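Local atomic coordinates of CalG4 (Micromonospora echinospora, PDB entry 3IA7), a protein that belongs to the GT-B structural family, with two Rossmann-like domains facing each other across a cleft. Residues 191-194 with 195-199; 269-272 with 273-277; 344-348 with 349-353. One frame throughout, in Å; residues are numbered along the deposited sequence.

Contact 1: 191-194 with 195-199; sequences VFLP and KSFQP
Phe197 lies beside the ring of Pro194 and points the same way, with its CB 3.9 Å from Pro194 CG. The contact is a 3-10 turn following strand 189-191, the last strand but one of the parallel N-terminal sheet of this GT-B fold. Pro194 O accepts Phe197 N at 2.9 Å, the bond that closes the turn. A second bond, Gln198 N to Lys195 O at 3.0 Å, carries the winding one residue further.

The apolar side is built by Leu193, Pro194 and Phe197. Phe197 has CG anti to its N (chi1 -165°), and this carries the ring past Pro194 to Leu193. There Leu193 CD1 meets the ring at its edge, near its plane, 4.3 Å from Phe197 CD2.

This buried layer joins the N-terminal sheet to the C-terminal half of the chain. Pro194 packs on Met376 and Ile380 of helix 367-381, and Phe197 on Val310 of helix 307-315. Ser196 OG is hydrogen-bonded to Asp379, and Phe197 O receives Arg336 NE.

Gln198 is gripped at both ends of its amide: OE1 takes Ala135 N, while Gln198 NE2 reaches Pro199 O at 3.1 Å, on a lone pair in the carbonyl plane.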
# COMPACT_ATOMS: atom_id res chain seq x y z
N VAL A 191 3.12 13.53 12.44
CA VAL A 191 4.05 13.87 11.40
C VAL A 191 4.41 12.60 10.65
O VAL A 191 4.92 11.63 11.28
CB VAL A 191 5.34 14.48 12.03
CG1 VAL A 191 6.32 14.82 10.93
CG2 VAL A 191 5.02 15.73 12.86
N PHE A 192 4.20 12.56 9.34
CA PHE A 192 4.38 11.30 8.57
C PHE A 192 5.81 11.11 8.10
O PHE A 192 6.09 10.83 6.91
CB PHE A 192 3.37 11.29 7.40
CG PHE A 192 1.93 11.26 7.88
CD1 PHE A 192 1.46 10.18 8.65
CD2 PHE A 192 1.05 12.29 7.55
CE1 PHE A 192 0.12 10.15 9.11
CE2 PHE A 192 -0.30 12.25 8.00
CZ PHE A 192 -0.74 11.20 8.80
N LEU A 193 6.74 11.34 9.03
CA LEU A 193 8.18 11.24 8.77
C LEU A 193 8.80 10.47 9.91
O LEU A 193 8.24 10.48 11.01
CB LEU A 193 8.89 12.61 8.79
CG LEU A 193 8.31 13.74 7.91
CD1 LEU A 193 9.15 14.96 8.10
CD2 LEU A 193 8.31 13.44 6.47
N PRO A 194 9.93 9.82 9.65
CA PRO A 194 10.67 9.27 10.79
C PRO A 194 11.33 10.42 11.53
O PRO A 194 11.76 11.41 10.92
CB PRO A 194 11.67 8.31 10.15
CG PRO A 194 11.98 8.90 8.80
CD PRO A 194 10.58 9.51 8.36
N LYS A 195 11.41 10.29 12.85
CA LYS A 195 11.93 11.38 13.64
C LYS A 195 13.33 11.84 13.21
O LYS A 195 13.68 13.04 13.27
CB LYS A 195 11.93 10.97 15.13
CG LYS A 195 12.18 12.16 16.04
CD LYS A 195 11.97 11.74 17.53
CE LYS A 195 11.95 12.96 18.43
NZ LYS A 195 11.81 12.50 19.82
N SER A 196 14.17 10.89 12.78
CA SER A 196 15.53 11.28 12.47
C SER A 196 15.60 12.20 11.25
O SER A 196 16.67 12.78 10.98
CB SER A 196 16.44 10.06 12.24
OG SER A 196 15.91 9.26 11.21
N PHE A 197 14.56 12.19 10.43
CA PHE A 197 14.56 12.99 9.20
C PHE A 197 14.15 14.44 9.56
O PHE A 197 14.39 15.37 8.78
CB PHE A 197 13.57 12.42 8.17
CG PHE A 197 13.76 12.97 6.77
CD1 PHE A 197 14.98 12.79 6.11
CD2 PHE A 197 12.72 13.61 6.10
CE1 PHE A 197 15.20 13.29 4.78
CE2 PHE A 197 12.91 14.09 4.75
CZ PHE A 197 14.17 13.91 4.11
N GLN A 198 13.56 14.63 10.74
CA GLN A 198 13.14 15.96 11.18
C GLN A 198 14.30 16.89 11.65
O GLN A 198 15.03 16.57 12.64
CB GLN A 198 12.13 15.81 12.33
CG GLN A 198 11.78 17.11 13.04
CD GLN A 198 10.85 18.00 12.19
OE1 GLN A 198 9.93 17.51 11.55
NE2 GLN A 198 11.06 19.34 12.25
N PRO A 199 14.44 18.09 11.03
CA PRO A 199 15.42 19.09 11.57
C PRO A 199 15.10 19.46 13.03
O PRO A 199 13.90 19.61 13.35
CB PRO A 199 15.22 20.33 10.64
CG PRO A 199 14.58 19.78 9.36
CD PRO A 199 13.71 18.59 9.84

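Contact 2: 269-272 with 273-277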
# COMPACT_ATOMS: atom_id res chain seq x y z
N GLY A 269 1.44 9.40 -15.69
CA GLY A 269 0.25 9.13 -16.46
C GLY A 269 -0.00 10.13 -17.54
O GLY A 269 -1.04 10.07 -18.21
N PHE A 270 0.93 11.07 -17.71
CA PHE A 270 0.75 12.18 -18.65
C PHE A 270 1.71 12.09 -19.84
O PHE A 270 1.65 12.92 -20.75
CB PHE A 270 0.91 13.52 -17.93
CG PHE A 270 -0.16 13.79 -16.91
CD1 PHE A 270 -1.50 13.89 -17.28
CD2 PHE A 270 0.18 13.93 -15.57
CE1 PHE A 270 -2.49 14.13 -16.33
CE2 PHE A 270 -0.79 14.16 -14.61
CZ PHE A 270 -2.14 14.27 -14.98
N LEU A 271 2.59 11.09 -19.84
CA LEU A 271 3.56 10.90 -20.92
C LEU A 271 3.38 9.54 -21.58
O LEU A 271 3.38 8.51 -20.89
CB LEU A 271 5.01 11.07 -20.39
CG LEU A 271 6.17 11.37 -21.35
CD1 LEU A 271 5.87 12.64 -22.22
CD2 LEU A 271 7.49 11.55 -20.60
N ASP A 272 3.19 9.53 -22.90
CA ASP A 272 3.15 8.31 -23.71
C ASP A 272 4.57 7.74 -23.82
O ASP A 272 5.47 8.44 -24.30
CB ASP A 272 2.58 8.66 -25.09
CG ASP A 272 2.43 7.44 -26.03
OD1 ASP A 272 2.90 6.32 -25.72
OD2 ASP A 272 1.83 7.63 -27.13
N PRO A 273 4.80 6.49 -23.36
CA PRO A 273 6.16 5.92 -23.48
C PRO A 273 6.64 5.77 -24.93
O PRO A 273 7.84 5.70 -25.17
CB PRO A 273 6.06 4.57 -22.73
CG PRO A 273 4.58 4.26 -22.70
CD PRO A 273 3.88 5.57 -22.67
N ALA A 274 5.73 5.77 -25.90
CA ALA A 274 6.14 5.74 -27.31
C ALA A 274 6.93 6.99 -27.69
O ALA A 274 7.77 6.94 -28.59
CB ALA A 274 4.92 5.59 -28.22
N VAL A 275 6.65 8.10 -27.02
CA VAL A 275 7.35 9.39 -27.23
C VAL A 275 8.87 9.28 -27.07
O VAL A 275 9.63 9.92 -27.80
CB VAL A 275 6.73 10.49 -26.29
CG1 VAL A 275 7.78 11.13 -25.37
CG2 VAL A 275 5.95 11.51 -27.08
N LEU A 276 9.30 8.44 -26.12
CA LEU A 276 10.70 8.20 -25.82
C LEU A 276 11.45 7.60 -26.98
O LEU A 276 12.66 7.74 -27.07
CB LEU A 276 10.84 7.27 -24.58
CG LEU A 276 10.13 7.77 -23.33
CD1 LEU A 276 10.34 6.81 -22.12
CD2 LEU A 276 10.63 9.16 -22.99
N GLY A 277 10.72 6.93 -27.88
CA GLY A 277 11.36 6.22 -28.99
C GLY A 277 11.96 4.89 -28.55
O GLY A 277 11.76 4.48 -27.38
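This is a local turn contact in the loop between strand 262-266 and strand 283-286, at one edge of the parallel C-terminal sheet. Asp272 organises it, using a side-chain oxygen and its backbone carbonyl. Asp272 OD1 accepts Ala274 N at 2.9 Å, with a fairly straight N-H to oxygen angle of 159°. The donor does not lie in the carboxylate plane. It meets OD1 from above, 56° out of it. The side chain is set for this by its first torsion: CG is anti to the Asp272 nitrogen (chi1 -178°), which folds the carboxylate over the start of the next residues. Asp272 OD1 also comes within 3.3 Å of Ala274 CB, so the carboxylate rests against the alanine methyl.

The bond from Ala274 N to OD1 closes an Asx turn. Val275 N adds a backbone bond to Asp272 O at 3.0 Å, a residue beyond the side-chain bond. Two residues are thus drawn back to one aspartate. The same winding continues with Leu276 N to Pro273 O at 3.2 Å and Gly277 N to Ala274 O at 3.0 Å. Gly277, with positive phi, follows these residues.

Apart from these bonds, Leu271 and Val275 cross at about a right angle. Leu271 CD1 touches Val275 CG1 at 4.0 Å. Both lean on neighbouring parts of the C-terminal domain: Leu271 on Phe249 of helix 246-256, and Val275 on Pro246 at the start of that helix. Leu276 rests on Pro246 and Phe249 too. Leu271 O is hydrogen-bonded to Gln287 NE2, which ties the loop to the chain just past strand 283-286.

Contact 3: 344-348 with 349-353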
# COMPACT_ATOMS: atom_id res chain seq x y z
N SER A 344 22.99 12.04 -3.25
CA SER A 344 23.65 13.12 -3.96
C SER A 344 22.62 13.88 -4.83
O SER A 344 21.44 13.49 -4.93
CB SER A 344 24.79 12.55 -4.79
OG SER A 344 24.27 11.70 -5.79
N VAL A 345 23.06 14.97 -5.42
CA VAL A 345 22.20 15.81 -6.22
C VAL A 345 22.87 16.11 -7.56
O VAL A 345 24.08 16.35 -7.61
CB VAL A 345 21.83 17.11 -5.46
CG1 VAL A 345 23.07 17.99 -5.18
CG2 VAL A 345 20.76 17.91 -6.21
N LEU A 346 22.10 16.05 -8.65
CA LEU A 346 22.58 16.53 -9.95
C LEU A 346 21.89 17.85 -10.27
O LEU A 346 20.69 17.99 -10.05
CB LEU A 346 22.28 15.54 -11.06
CG LEU A 346 23.10 14.22 -11.11
CD1 LEU A 346 22.44 13.26 -12.05
CD2 LEU A 346 24.49 14.53 -11.58
N ARG A 347 22.65 18.79 -10.81
CA ARG A 347 22.04 20.04 -11.32
C ARG A 347 21.63 19.93 -12.78
O ARG A 347 22.05 19.00 -13.47
CB ARG A 347 22.95 21.27 -11.10
CG ARG A 347 23.27 21.54 -9.62
CD ARG A 347 22.03 21.57 -8.70
NE ARG A 347 22.40 21.69 -7.30
CZ ARG A 347 21.55 21.89 -6.28
NH1 ARG A 347 20.24 22.03 -6.50
NH2 ARG A 347 22.02 21.97 -5.04
N PRO A 348 20.78 20.88 -13.25
CA PRO A 348 20.40 20.97 -14.66
C PRO A 348 21.57 20.87 -15.64
O PRO A 348 21.42 20.21 -16.66
CB PRO A 348 19.75 22.37 -14.74
CG PRO A 348 19.11 22.52 -13.43
CD PRO A 348 20.11 21.94 -12.45
N ASP A 349 22.71 21.49 -15.34
CA ASP A 349 23.85 21.36 -16.26
C ASP A 349 24.60 20.02 -16.17
O ASP A 349 25.53 19.77 -16.92
CB ASP A 349 24.83 22.56 -16.27
CG ASP A 349 25.03 23.22 -14.89
OD1 ASP A 349 24.62 22.72 -13.82
OD2 ASP A 349 25.63 24.32 -14.91
N GLN A 350 24.16 19.15 -15.27
CA GLN A 350 24.89 17.92 -15.00
C GLN A 350 24.14 16.69 -15.51
O GLN A 350 24.31 15.60 -14.98
CB GLN A 350 25.22 17.86 -13.50
CG GLN A 350 25.92 19.14 -13.02
CD GLN A 350 26.17 19.26 -11.52
OE1 GLN A 350 25.28 19.05 -10.71
NE2 GLN A 350 27.39 19.68 -11.17
N LEU A 351 23.31 16.87 -16.54
CA LEU A 351 22.38 15.83 -17.00
C LEU A 351 22.69 15.18 -18.36
O LEU A 351 21.81 14.56 -18.97
CB LEU A 351 20.96 16.39 -17.06
CG LEU A 351 20.43 17.03 -15.78
CD1 LEU A 351 19.09 17.77 -16.07
CD2 LEU A 351 20.32 15.96 -14.70
N GLU A 352 23.92 15.34 -18.86
CA GLU A 352 24.37 14.58 -20.02
C GLU A 352 24.39 13.09 -19.64
O GLU A 352 24.63 12.77 -18.47
CB GLU A 352 25.76 15.07 -20.46
CG GLU A 352 25.82 16.57 -20.80
CD GLU A 352 25.50 16.90 -22.26
OE1 GLU A 352 26.33 17.60 -22.89
OE2 GLU A 352 24.43 16.48 -22.77
N PRO A 353 24.11 12.18 -20.60
CA PRO A 353 24.10 10.74 -20.22
C PRO A 353 25.32 10.24 -19.41
O PRO A 353 25.14 9.49 -18.45
CB PRO A 353 24.01 10.03 -21.57
CG PRO A 353 23.30 11.01 -22.44
CD PRO A 353 23.74 12.38 -22.01
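Two hydrogen bonds tie Arg347 to Gln350, one through the glutamine side chain and one through its backbone. Arg347 N donates to Gln350 OE1 at 2.6 Å. The N-H to oxygen angle is 158°, and the donor lies in the carbonyl plane on a lone pair of the amide. In return Gln350 N donates to Arg347 O at 2.8 Å. Gln350 O in turn accepts Ser355 OG in the first turn of helix 353-365. Gln350 has CG anti to its carbonyl carbon (chi1 -52°), and the chain is extended beyond it. That brings the amide back over the start of the turn, where Gln350 OE1 also sits 3.2 Å from Arg347 CB. Arg347 CB and CG run beside this oxygen, while the guanidinium leads away.

The backbone bond closes a type I beta turn, with Pro348 and Asp349 at its corners. It follows strand 343-345, an outer strand of the C-terminal parallel sheet, and turns the chain toward helix 353-365. Glu352 is the N-cap residue of that helix.

The apolar contacts lie on Leu346 and Leu351. Leu346 CB meets Leu351 CD2 at 4.2 Å, and Leu346 CD2 lies 3.9 Å from Gln350 CB. These leucines also reach other elements of the domain: Leu346 touches Ala359 of helix 353-365, and Leu351 touches Phe248 of helix 246-256. Leu351 CG also lies against backbone carbonyls of the turn, 3.4 Å from Pro348 O.

Just past the strand, one guanidinium face of Arg347 lies against Val345, whose CG2 stands 4.0 Å above the plane, over its centre.

The three contacts follow one another along the chain and do not touch. Contact 1 lies where the N-terminal sheet meets the C-terminal half, whereas contacts 2 and 3 belong to the C-terminal domain alone, near different edges of its sheet. The centres of contacts 2 and 3 are 22 Å apart, and their nearest atoms about 12 Å. Helix 246-256 lies against both, through Phe249 for contact 2 and Phe248 for contact 3. Contact 1 is 27 Å from contact 3 and 35 Å from contact 2, centre to centre. It lies across the chain's centre from contact 2. The calcium sites use Leu42 with Glu46, and Gln225 with His297, all outside these segments.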